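PDB 4QRN: 5-Carboxyvanillate Decarboxylase from Novosphingobium aromaticivorans, which probably acts as a metal-dependent carboxy-lyase of the amidohydrolase superfamily, removing a carboxyl group from 5-carboxyvanillate as carbon dioxide. Local coordinates for residues A137-C140 against R146-G149; L128-N133 against I165-R170; G262-A267 against E316-F321; F321-Q324 against R330-Y333. All coordinates share one frame; numbering follows the deposited sequence. Where two conformers were deposited one is given.

Interaction 1: residues A137-C140 against R146-G149; sequences ADAC and RFIG
Cys-140 lies against the strand backbone between Phe-147 and Gly-149. Starting at its CB, the first atom met is the carbonyl oxygen of Phe-147, with Cys-140 CB to Phe-147 O at 3.8 Å. With chi1 at -66° the sulfur sits beside the cysteine's own N and runs on along the strand: Cys-140 SG is 3.6 Å from Gly-149 N and 3.9 Å from Phe-147 CB. This is contact by packing, and the Gly-149 backbone has its own partner in Lys-175. A side chain at Gly-149 would start almost directly against that sulfur. The two pieces belong to a beta-alpha-beta unit of the (beta/alpha)8 barrel, in which helix 122-142 carries the chain from strand 106-111 to the parallel neighbour 147-149. Phe-147 points from the strand toward the helix, and one side of its ring does the touching: CD2 of Phe-147 comes 3.6 Å from Ala-139 O, obliquely to the ring, and 4.0 Å from Ala-139 CB. Ala-139 C and Cys-140 N lie near the ring plane, so the helix backbone borders the ring's edge. Helix 93-101 also packs on this ring, through Arg-95, Ile-96 and Met-99, and Tyr-143 meets it at an inclined angle.

Interaction 2: residues L128-N133 against I165-R170; sequences LATRAN and IHRGAR
Arg-167 reaches from its helix toward the neighbouring one and crosses the short side chain of Thr-130 at about a right angle. The arginine leaves its backbone with CG anti to N (chi1 -170°), runs straight on, and then bends at chi3 (77°), which brings NH1 over to the other helix as the one atom that makes the contact. NH1 of Arg-167 is 3.7 Å from Thr-130 CG2, the methyl branch, and Thr-130 O lies near the guanidinium plane at its edge, 3.7 Å from the same NH1 and too long for a hydrogen bond. On the next turn, Asn-133 CB stands 3.9 Å from Arg-167 NH1, approaching the group obliquely. The polar ends look to neighbours just beyond: Arg-167 forms salt bridges through NH1 to Glu-164 and through NH2 to Asp-134, while Thr-130 OG1 bonds back to Arg-126 O. Glu-164 OE2 also accepts from Asn-133 ND2, so one carboxylate oxygen links the asparagine of one helix to the arginine of the other, and two acidic groups limit how the guanidinium can turn. The backbones stay apart, with 7.7 Å between the CA atoms of Asn-133 and Gly-168. The pair is that of two successive helices, 122-142 and 158-170, standing side by side in the outer layer of a (beta/alpha)8 barrel.

Interaction 3: residues G262-A267 against E316-F321; sequences GHMGEA and EPAIKF. With 1DF (4-hydroxy-3-methoxy-5-nitrobenzoic acid), chain F.
Met-264 packs on Ala-318 and Ile-319 just beyond the C-terminal end of strand 259-261, the end of a (beta/alpha)8 barrel where amidohydrolases keep their active site. Residues 263-267 all have positive phi, a short left-handed turn that sends His-263 toward the ligand pocket and Met-264 toward helix 316-326. The tight part is hydrophobic. Met-264 CG lies 4.0 Å from Ala-318 CB, and the chain then bends at chi2 (71°) and chi3, laying the thioether across Ile-319 at about a right angle. There Met-264 SD is 3.7 Å from Ile-319 CG1, and the terminal CE of Met-264 lies 4.0 Å from Ile-319 CA. On the far side of the helix things are looser: the exposed Lys-320 has its CB directed away from the contact and its NZ bonded to Asp-353 O. The turn is also covered by the second subunit, whose Tyr-270 OH bonds to Met-264 O. In the pocket, His-263 NE2 makes a weak, bent hydrogen bond of 2.9 Å to nitro oxygen O11 of 1DF and another to Asp-336, a manganese ligand. A leucine in place of His-263 would probably leave the Glu-266 carboxylate without its N-H partner and take one hydrogen bond each from Asp-336 and the nitro group. At the other ring nitrogen the bond is short and nearly straight: His-263 ND1 gives its hydrogen to Glu-266 OE2 at 2.7 Å, in the imidazole plane, on the syn side of the carboxylate but 31° out of its plane.

Interaction 4: residues F321-Q324 against R330-Y333; sequences FCQQ and RVMY
Helix and strand come closest at Gln-323 and Val-331, whose CA atoms are 6.1 Å apart, with the valine CB pointing at the helix. Val-331 has CG1 anti to its backbone N (chi1 179°), and this turns the other methyl, CG2, onto the helix backbone. CG2 of Val-331 rests 3.9 Å from Gln-323 CA and 4.0 Å from Cys-322 O. Cys-322 was modelled in two positions, so the touch of its sulfur on the same methyl is doubtful. Gln-323 passes the valine at about a right angle, its CG 4.0 Å from Val-331 CB. This is the last beta-alpha-beta unit of the barrel: strand 306-309 leads into helix 316-326, and the chain returns in the parallel strand 331-332. Just after it, Tyr-333 pairs through its backbone with Thr-40 of strand 38-44, and its O is also bonded to the threonine OG1, which brings the end of the barrel round to its beginning. Beyond CG the glutamine is extended (chi2 171°), so its amide runs on past the valine, alongside the strand rather than into it, and a water closes the gap. Gln-323 NE2 donates to this water at 2.8 Å, and the water donates in turn to Val-331 O at 2.8 Å. The same carbonyl also accepts from Asn-366 ND2 of helix 356-370, giving it two donors off the strand. Arg-330, just before the strand, leads its side chain away from the helix, with NE bonded to Val-306 O and NH2 to Gln-258. On the other side of helix 316-326, Phe-321 and Gln-324 pack on Pro-317 of the second subunit.

Overall arrangement
The four contacts come as two pairs in one barrel. Interactions 1 and 2 share helix 122-142, with centres about 12 Å apart, and interaction 1 is nested within the loop that interaction 2 closes. Further along the chain, interactions 3 and 4 share helix 316-326 and Phe-321. Their centres are about 7 Å apart, and they touch where Met-264 CE meets Val-331 CG1 at 3.7 Å. Interaction 2 lies across the chain's centre from this second pair, about 30 Å away between centres. The first pair joins helices and strand in the early half of the barrel, whereas the second backs the ligand pocket and reaches the second subunit.

Interaction 1: residues A137-C140 against R146-G149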
loop_
_atom_site.group_PDB
_atom_site.type_symbol
_atom_site.label_atom_id
_atom_site.label_comp_id
_atom_site.label_asym_id
_atom_site.label_seq_id
_atom_site.Cartn_x
_atom_site.Cartn_y
_atom_site.Cartn_z
ATOM N N ALA A 137 0.358 -31.200 -12.922
ATOM C CA ALA A 137 1.492 -32.109 -13.051
ATOM C C ALA A 137 1.477 -32.783 -14.426
ATOM O O ALA A 137 2.543 -32.968 -15.043
ATOM C CB ALA A 137 1.455 -33.146 -11.954
ATOM N N ASP A 138 0.297 -33.172 -14.904
ATOM C CA ASP A 138 0.194 -33.773 -16.235
ATOM C C ASP A 138 0.696 -32.812 -17.310
ATOM O O ASP A 138 1.405 -33.215 -18.231
ATOM C CB ASP A 138 -1.256 -34.140 -16.555
ATOM C CG ASP A 138 -1.782 -35.325 -15.753
ATOM O OD1 ASP A 138 -0.995 -36.065 -15.147
ATOM O OD2 ASP A 138 -3.011 -35.503 -15.758
ATOM N N ALA A 139 0.324 -31.541 -17.220
ATOM C CA ALA A 139 0.741 -30.561 -18.205
ATOM C C ALA A 139 2.246 -30.331 -18.143
ATOM O O ALA A 139 2.899 -30.216 -19.190
ATOM C CB ALA A 139 -0.006 -29.256 -18.013
ATOM N N CYS A 140 2.810 -30.279 -16.935
ATOM C CA CYS A 140 4.253 -30.101 -16.801
ATOM C C CYS A 140 5.004 -31.310 -17.354
ATOM O O CYS A 140 6.082 -31.171 -17.926
ATOM C CB CYS A 140 4.657 -29.828 -15.355
ATOM S SG CYS A 140 4.048 -28.259 -14.724
ATOM N N ARG A 146 8.924 -26.182 -20.742
ATOM C CA ARG A 146 8.154 -24.930 -20.809
ATOM C C ARG A 146 7.361 -24.612 -19.552
ATOM O O ARG A 146 7.157 -23.441 -19.248
ATOM C CB ARG A 146 7.159 -24.960 -21.981
ATOM C CG ARG A 146 7.766 -25.340 -23.319
ATOM C CD ARG A 146 8.903 -24.471 -23.750
ATOM N NE ARG A 146 8.574 -23.052 -23.882
ATOM C CZ ARG A 146 7.988 -22.504 -24.949
ATOM N NH1 ARG A 146 7.585 -23.240 -25.971
ATOM N NH2 ARG A 146 7.763 -21.207 -24.972
ATOM N N PHE A 147 6.842 -25.641 -18.867
ATOM C CA PHE A 147 5.905 -25.456 -17.758
ATOM C C PHE A 147 6.529 -26.006 -16.482
ATOM O O PHE A 147 7.023 -27.143 -16.479
ATOM C CB PHE A 147 4.615 -26.243 -17.983
ATOM C CG PHE A 147 3.704 -25.764 -19.111
ATOM C CD1 PHE A 147 3.833 -24.526 -19.739
ATOM C CD2 PHE A 147 2.657 -26.598 -19.505
ATOM C CE1 PHE A 147 2.936 -24.152 -20.743
ATOM C CE2 PHE A 147 1.767 -26.228 -20.492
ATOM C CZ PHE A 147 1.907 -25.013 -21.120
ATOM N N ILE A 148 6.469 -25.208 -15.417
ATOM C CA ILE A 148 6.950 -25.576 -14.099
ATOM C C ILE A 148 5.792 -25.357 -13.145
ATOM O O ILE A 148 5.090 -24.355 -13.268
ATOM C CB ILE A 148 8.137 -24.662 -13.689
ATOM C CG1 ILE A 148 9.280 -24.799 -14.700
ATOM C CG2 ILE A 148 8.605 -24.963 -12.262
ATOM C CD1 ILE A 148 10.187 -23.573 -14.762
ATOM N N GLY A 149 5.577 -26.260 -12.198
ATOM C CA GLY A 149 4.415 -26.142 -11.346
ATOM C C GLY A 149 4.679 -25.715 -9.915
ATOM O O GLY A 149 5.670 -26.126 -9.282
#

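Interaction 2: residues L128-N133 against I165-R170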
loop_
_atom_site.group_PDB
_atom_site.type_symbol
_atom_site.label_atom_id
_atom_site.label_comp_id
_atom_site.label_asym_id
_atom_site.label_seq_id
_atom_site.Cartn_x
_atom_site.Cartn_y
_atom_site.Cartn_z
ATOM N N LEU A 128 -10.812 -31.135 -4.986
ATOM C CA LEU A 128 -10.584 -30.279 -6.140
ATOM C C LEU A 128 -9.139 -29.802 -6.208
ATOM O O LEU A 128 -8.611 -29.634 -7.293
ATOM C CB LEU A 128 -11.560 -29.095 -6.152
ATOM C CG LEU A 128 -13.014 -29.512 -6.410
ATOM C CD1 LEU A 128 -13.888 -28.287 -6.389
ATOM C CD2 LEU A 128 -13.191 -30.291 -7.724
ATOM N N ALA A 129 -8.513 -29.564 -5.063
ATOM C CA ALA A 129 -7.089 -29.193 -5.078
ATOM C C ALA A 129 -6.256 -30.366 -5.594
ATOM O O ALA A 129 -5.316 -30.166 -6.361
ATOM C CB ALA A 129 -6.632 -28.793 -3.690
ATOM N N THR A 130 -6.572 -31.582 -5.148
ATOM C CA THR A 130 -5.854 -32.766 -5.626
ATOM C C THR A 130 -5.958 -32.867 -7.143
ATOM O O THR A 130 -4.961 -33.088 -7.824
ATOM C CB THR A 130 -6.439 -34.043 -4.994
ATOM O OG1 THR A 130 -6.195 -34.011 -3.584
ATOM C CG2 THR A 130 -5.804 -35.294 -5.617
ATOM N N ARG A 131 -7.173 -32.680 -7.665
ATOM C CA ARG A 131 -7.396 -32.753 -9.098
ATOM C C ARG A 131 -6.656 -31.641 -9.847
ATOM O O ARG A 131 -6.062 -31.894 -10.900
ATOM C CB ARG A 131 -8.902 -32.737 -9.408
ATOM C CG ARG A 131 -9.586 -34.042 -8.994
ATOM C CD ARG A 131 -11.068 -33.856 -8.827
ATOM N NE ARG A 131 -11.767 -33.637 -10.086
ATOM C CZ ARG A 131 -12.183 -34.598 -10.913
ATOM N NH1 ARG A 131 -11.949 -35.880 -10.649
ATOM N NH2 ARG A 131 -12.830 -34.265 -12.026
ATOM N N ALA A 132 -6.662 -30.426 -9.306
ATOM C CA ALA A 132 -5.965 -29.327 -9.964
ATOM C C ALA A 132 -4.460 -29.590 -9.964
ATOM O O ALA A 132 -3.780 -29.288 -10.940
ATOM C CB ALA A 132 -6.260 -27.997 -9.264
ATOM N N ASN A 133 -3.934 -30.123 -8.859
ATOM C CA ASN A 133 -2.520 -30.432 -8.790
ATOM C C ASN A 133 -2.159 -31.534 -9.785
ATOM O O ASN A 133 -1.137 -31.456 -10.475
ATOM C CB ASN A 133 -2.147 -30.812 -7.360
ATOM C CG ASN A 133 -2.065 -29.601 -6.448
ATOM O OD1 ASN A 133 -1.849 -28.477 -6.915
ATOM N ND2 ASN A 133 -2.207 -29.820 -5.161
ATOM N N ILE A 165 1.978 -30.603 0.160
ATOM C CA ILE A 165 3.276 -29.992 -0.100
ATOM C C ILE A 165 4.307 -31.106 -0.357
ATOM O O ILE A 165 5.075 -31.048 -1.324
ATOM C CB ILE A 165 3.678 -29.115 1.087
ATOM C CG1 ILE A 165 2.801 -27.850 1.103
ATOM C CG2 ILE A 165 5.168 -28.751 1.042
ATOM C CD1 ILE A 165 2.815 -27.127 2.429
ATOM N N HIS A 166 4.307 -32.135 0.484
ATOM C CA HIS A 166 5.203 -33.262 0.266
ATOM C C HIS A 166 4.896 -34.007 -1.019
ATOM O O HIS A 166 5.809 -34.361 -1.754
ATOM C CB HIS A 166 5.157 -34.182 1.480
ATOM C CG HIS A 166 6.063 -33.717 2.574
ATOM N ND1 HIS A 166 7.420 -33.983 2.565
ATOM C CD2 HIS A 166 5.819 -33.004 3.700
ATOM C CE1 HIS A 166 7.972 -33.448 3.638
ATOM N NE2 HIS A 166 7.026 -32.847 4.343
ATOM N N ARG A 167 3.621 -34.246 -1.306
ATOM C CA ARG A 167 3.268 -34.974 -2.520
ATOM C C ARG A 167 3.701 -34.186 -3.755
ATOM O O ARG A 167 4.239 -34.744 -4.706
ATOM C CB ARG A 167 1.773 -35.271 -2.561
ATOM C CG ARG A 167 1.402 -36.220 -3.680
ATOM C CD ARG A 167 -0.081 -36.549 -3.683
ATOM N NE ARG A 167 -0.929 -35.481 -4.221
ATOM C CZ ARG A 167 -1.386 -35.414 -5.476
ATOM N NH1 ARG A 167 -2.181 -34.415 -5.818
ATOM N NH2 ARG A 167 -1.032 -36.322 -6.393
ATOM N N GLY A 168 3.479 -32.875 -3.739
ATOM C CA GLY A 168 3.871 -32.051 -4.867
ATOM C C GLY A 168 5.369 -32.077 -5.106
ATOM O O GLY A 168 5.832 -32.197 -6.232
ATOM N N ALA A 169 6.142 -32.006 -4.034
ATOM C CA ALA A 169 7.594 -31.977 -4.168
ATOM C C ALA A 169 8.143 -33.339 -4.584
ATOM O O ALA A 169 9.039 -33.415 -5.416
ATOM C CB ALA A 169 8.221 -31.509 -2.857
ATOM N N ARG A 170 7.622 -34.411 -4.001
ATOM C CA ARG A 170 8.191 -35.743 -4.198
ATOM C C ARG A 170 7.655 -36.482 -5.416
ATOM O O ARG A 170 8.412 -37.180 -6.100
ATOM C CB ARG A 170 7.927 -36.573 -2.935
ATOM C CG ARG A 170 8.342 -38.043 -3.012
ATOM C CD ARG A 170 7.915 -38.809 -1.760
ATOM N NE ARG A 170 6.476 -38.691 -1.508
ATOM C CZ ARG A 170 5.924 -38.024 -0.496
ATOM N NH1 ARG A 170 4.602 -37.988 -0.379
ATOM N NH2 ARG A 170 6.671 -37.399 0.408
#

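Interaction 3: residues G262-A267 against E316-F321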
loop_
_atom_site.group_PDB
_atom_site.type_symbol
_atom_site.label_atom_id
_atom_site.label_comp_id
_atom_site.label_asym_id
_atom_site.label_seq_id
_atom_site.Cartn_x
_atom_site.Cartn_y
_atom_site.Cartn_z
ATOM N N GLY A 262 4.668 -11.054 -5.451
ATOM C CA GLY A 262 4.687 -10.367 -6.722
ATOM C C GLY A 262 4.508 -8.868 -6.590
ATOM O O GLY A 262 4.663 -8.270 -5.522
ATOM N N HIS A 263 4.229 -8.245 -7.742
ATOM C CA HIS A 263 3.789 -6.857 -7.789
ATOM C C HIS A 263 4.774 -5.957 -7.056
ATOM O O HIS A 263 4.397 -5.027 -6.349
ATOM C CB HIS A 263 2.332 -6.734 -7.291
ATOM C CG HIS A 263 1.489 -7.846 -7.825
ATOM N ND1 HIS A 263 1.144 -8.934 -7.056
ATOM C CD2 HIS A 263 1.093 -8.137 -9.093
ATOM C CE1 HIS A 263 0.513 -9.816 -7.818
ATOM N NE2 HIS A 263 0.472 -9.359 -9.057
ATOM N N MET A 264 6.061 -6.212 -7.316
ATOM C CA MET A 264 7.138 -5.380 -6.792
ATOM C C MET A 264 7.167 -5.345 -5.272
ATOM O O MET A 264 7.675 -4.393 -4.661
ATOM C CB MET A 264 7.095 -3.960 -7.398
ATOM C CG MET A 264 8.428 -3.441 -7.929
ATOM S SD MET A 264 8.939 -4.310 -9.448
ATOM C CE MET A 264 10.098 -5.493 -8.827
ATOM N N GLY A 265 6.722 -6.430 -4.644
ATOM C CA GLY A 265 6.813 -6.538 -3.191
ATOM C C GLY A 265 5.608 -5.982 -2.455
ATOM O O GLY A 265 5.678 -5.788 -1.241
ATOM N N GLU A 266 4.509 -5.748 -3.177
ATOM C CA GLU A 266 3.249 -5.301 -2.567
ATOM C C GLU A 266 3.495 -4.042 -1.716
ATOM O O GLU A 266 2.994 -3.898 -0.606
ATOM C CB GLU A 266 2.577 -6.424 -1.762
ATOM C CG GLU A 266 2.485 -7.777 -2.519
ATOM C CD GLU A 266 1.549 -7.824 -3.721
ATOM O OE1 GLU A 266 0.957 -6.786 -4.067
ATOM O OE2 GLU A 266 1.416 -8.933 -4.331
ATOM N N ALA A 267 4.316 -3.151 -2.270
ATOM C CA ALA A 267 4.703 -1.860 -1.699
ATOM C C ALA A 267 5.662 -1.932 -0.527
ATOM O O ALA A 267 6.174 -0.888 -0.122
ATOM C CB ALA A 267 3.453 -0.980 -1.326
ATOM N N GLU A 316 10.630 0.339 -15.085
ATOM C CA GLU A 316 12.047 0.365 -14.695
ATOM C C GLU A 316 12.319 1.057 -13.340
ATOM O O GLU A 316 13.099 0.517 -12.552
ATOM C CB GLU A 316 12.889 1.029 -15.803
ATOM C CG GLU A 316 12.643 0.495 -17.194
ATOM C CD GLU A 316 11.572 1.217 -18.038
ATOM O OE1 GLU A 316 10.469 1.646 -17.542
ATOM O OE2 GLU A 316 11.858 1.302 -19.261
ATOM N N PRO A 317 11.727 2.245 -13.071
ATOM C CA PRO A 317 12.079 2.891 -11.795
ATOM C C PRO A 317 11.759 2.010 -10.592
ATOM O O PRO A 317 12.517 1.984 -9.612
ATOM C CB PRO A 317 11.217 4.169 -11.802
ATOM C CG PRO A 317 10.884 4.428 -13.207
ATOM C CD PRO A 317 10.870 3.104 -13.919
ATOM N N ALA A 318 10.617 1.330 -10.635
ATOM C CA ALA A 318 10.212 0.504 -9.509
ATOM C C ALA A 318 11.063 -0.760 -9.408
ATOM O O ALA A 318 11.448 -1.164 -8.304
ATOM C CB ALA A 318 8.751 0.158 -9.590
ATOM N N ILE A 319 11.371 -1.376 -10.543
ATOM C CA ILE A 319 12.231 -2.554 -10.532
ATOM C C ILE A 319 13.595 -2.191 -9.950
ATOM O O ILE A 319 14.119 -2.899 -9.093
ATOM C CB ILE A 319 12.377 -3.140 -11.953
ATOM C CG1 ILE A 319 11.021 -3.671 -12.427
ATOM C CG2 ILE A 319 13.432 -4.221 -11.967
ATOM C CD1 ILE A 319 10.994 -3.924 -13.917
ATOM N N LYS A 320 14.178 -1.098 -10.433
ATOM C CA LYS A 320 15.499 -0.712 -9.964
ATOM C C LYS A 320 15.487 -0.353 -8.485
ATOM O O LYS A 320 16.438 -0.659 -7.763
ATOM C CB LYS A 320 16.047 0.445 -10.800
ATOM C CG LYS A 320 16.504 0.021 -12.188
ATOM C CD LYS A 320 17.065 1.187 -12.985
ATOM C CE LYS A 320 17.763 0.712 -14.257
ATOM N NZ LYS A 320 18.274 1.891 -15.040
ATOM N N PHE A 321 14.436 0.319 -8.039
ATOM C CA PHE A 321 14.318 0.676 -6.626
ATOM C C PHE A 321 14.336 -0.594 -5.784
ATOM O O PHE A 321 15.056 -0.734 -4.790
ATOM C CB PHE A 321 13.018 1.456 -6.402
ATOM C CG PHE A 321 12.793 1.841 -4.962
ATOM C CD1 PHE A 321 12.202 0.942 -4.090
ATOM C CD2 PHE A 321 13.164 3.084 -4.485
ATOM C CE1 PHE A 321 11.990 1.272 -2.756
ATOM C CE2 PHE A 321 12.976 3.406 -3.153
ATOM C CZ PHE A 321 12.385 2.497 -2.287
HETATM C C1 1DF F . -5.905 -10.220 -11.656
HETATM C CO1 1DF F . -4.581 -9.921 -11.502
HETATM C CO2 1DF F . -6.393 -11.455 -11.173
HETATM C CM1 1DF F . -3.758 -10.953 -10.937
HETATM C CM2 1DF F . -5.538 -12.461 -10.771
HETATM O OM 1DF F . -5.955 -13.689 -10.342
HETATM C CZ 1DF F . -4.164 -12.272 -10.760
HETATM C CC 1DF F . -6.866 -9.256 -12.247
HETATM C CV 1DF F . -7.348 -13.848 -10.074
HETATM O O1 1DF F . -6.412 -8.410 -13.125
HETATM O O2 1DF F . -8.051 -9.311 -11.901
HETATM O O3 1DF F . -3.325 -13.245 -10.551
HETATM N N 1DF F . -2.477 -10.454 -10.327
HETATM O O11 1DF F . -1.745 -11.168 -9.702
HETATM O O22 1DF F . -2.273 -9.209 -10.355
#

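Interaction 4: residues F321-Q324 against R330-Y333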
loop_
_atom_site.group_PDB
_atom_site.type_symbol
_atom_site.label_atom_id
_atom_site.label_comp_id
_atom_site.label_asym_id
_atom_site.label_seq_id
_atom_site.Cartn_x
_atom_site.Cartn_y
_atom_site.Cartn_z
ATOM N N PHE A 321 14.436 0.319 -8.039
ATOM C CA PHE A 321 14.318 0.676 -6.626
ATOM C C PHE A 321 14.336 -0.594 -5.784
ATOM O O PHE A 321 15.056 -0.734 -4.790
ATOM C CB PHE A 321 13.018 1.456 -6.402
ATOM C CG PHE A 321 12.793 1.841 -4.962
ATOM C CD1 PHE A 321 12.202 0.942 -4.090
ATOM C CD2 PHE A 321 13.164 3.084 -4.485
ATOM C CE1 PHE A 321 11.990 1.272 -2.756
ATOM C CE2 PHE A 321 12.976 3.406 -3.153
ATOM C CZ PHE A 321 12.385 2.497 -2.287
ATOM N N CYS A 322 13.530 -1.554 -6.214
ATOM C CA CYS A 322 13.392 -2.779 -5.470
ATOM C C CYS A 322 14.722 -3.583 -5.498
ATOM O O CYS A 322 15.109 -4.186 -4.496
ATOM C CB CYS A 322 12.220 -3.547 -6.069
ATOM S SG CYS A 322 11.590 -4.877 -5.087
ATOM N N GLN A 323 15.405 -3.593 -6.643
ATOM C CA GLN A 323 16.702 -4.259 -6.727
ATOM C C GLN A 323 17.692 -3.638 -5.745
ATOM O O GLN A 323 18.500 -4.333 -5.134
ATOM C CB GLN A 323 17.290 -4.170 -8.143
ATOM C CG GLN A 323 16.581 -5.080 -9.131
ATOM C CD GLN A 323 17.042 -4.816 -10.564
ATOM O OE1 GLN A 323 17.292 -3.671 -10.936
ATOM N NE2 GLN A 323 17.161 -5.879 -11.372
ATOM N N GLN A 324 17.655 -2.318 -5.596
ATOM C CA GLN A 324 18.538 -1.665 -4.648
ATOM C C GLN A 324 18.190 -2.051 -3.202
ATOM O O GLN A 324 19.094 -2.307 -2.397
ATOM C CB GLN A 324 18.485 -0.156 -4.851
ATOM C CG GLN A 324 19.505 0.606 -3.993
ATOM C CD GLN A 324 19.250 2.103 -3.927
ATOM O OE1 GLN A 324 18.848 2.724 -4.910
ATOM N NE2 GLN A 324 19.492 2.690 -2.756
ATOM N N ARG A 330 17.477 -10.874 -5.734
ATOM C CA ARG A 330 16.243 -11.229 -5.035
ATOM C C ARG A 330 15.003 -10.701 -5.745
ATOM O O ARG A 330 13.912 -10.737 -5.172
ATOM C CB ARG A 330 16.296 -10.759 -3.580
ATOM C CG ARG A 330 17.470 -11.359 -2.827
ATOM C CD ARG A 330 17.378 -11.101 -1.325
ATOM N NE ARG A 330 16.348 -11.905 -0.669
ATOM C CZ ARG A 330 16.498 -13.172 -0.295
ATOM N NH1 ARG A 330 17.647 -13.804 -0.512
ATOM N NH2 ARG A 330 15.510 -13.808 0.295
ATOM N N VAL A 331 15.159 -10.251 -6.993
ATOM C CA VAL A 331 14.076 -9.672 -7.788
ATOM C C VAL A 331 14.027 -10.409 -9.126
ATOM O O VAL A 331 15.039 -10.483 -9.837
ATOM C CB VAL A 331 14.292 -8.157 -8.002
ATOM C CG1 VAL A 331 13.178 -7.562 -8.848
ATOM C CG2 VAL A 331 14.433 -7.451 -6.659
ATOM N N MET A 332 12.846 -10.926 -9.472
ATOM C CA MET A 332 12.641 -11.791 -10.634
ATOM C C MET A 332 11.564 -11.241 -11.546
ATOM O O MET A 332 10.589 -10.628 -11.098
ATOM C CB MET A 332 12.182 -13.187 -10.134
ATOM C CG MET A 332 13.281 -13.936 -9.412
ATOM S SD MET A 332 12.699 -15.448 -8.619
ATOM C CE MET A 332 11.886 -14.774 -7.163
ATOM N N TYR A 333 11.707 -11.547 -12.824
ATOM C CA TYR A 333 10.697 -11.254 -13.812
ATOM C C TYR A 333 9.472 -12.157 -13.652
ATOM O O TYR A 333 9.592 -13.362 -13.420
ATOM C CB TYR A 333 11.290 -11.460 -15.214
ATOM C CG TYR A 333 10.253 -11.325 -16.316
ATOM C CD1 TYR A 333 9.705 -10.081 -16.634
ATOM C CD2 TYR A 333 9.785 -12.433 -17.001
ATOM C CE1 TYR A 333 8.719 -9.964 -17.603
ATOM C CE2 TYR A 333 8.804 -12.326 -17.957
ATOM C CZ TYR A 333 8.256 -11.093 -18.253
ATOM O OH TYR A 333 7.271 -11.037 -19.216
HETATM O O HOH W 1 17.011 -8.557 -10.466
#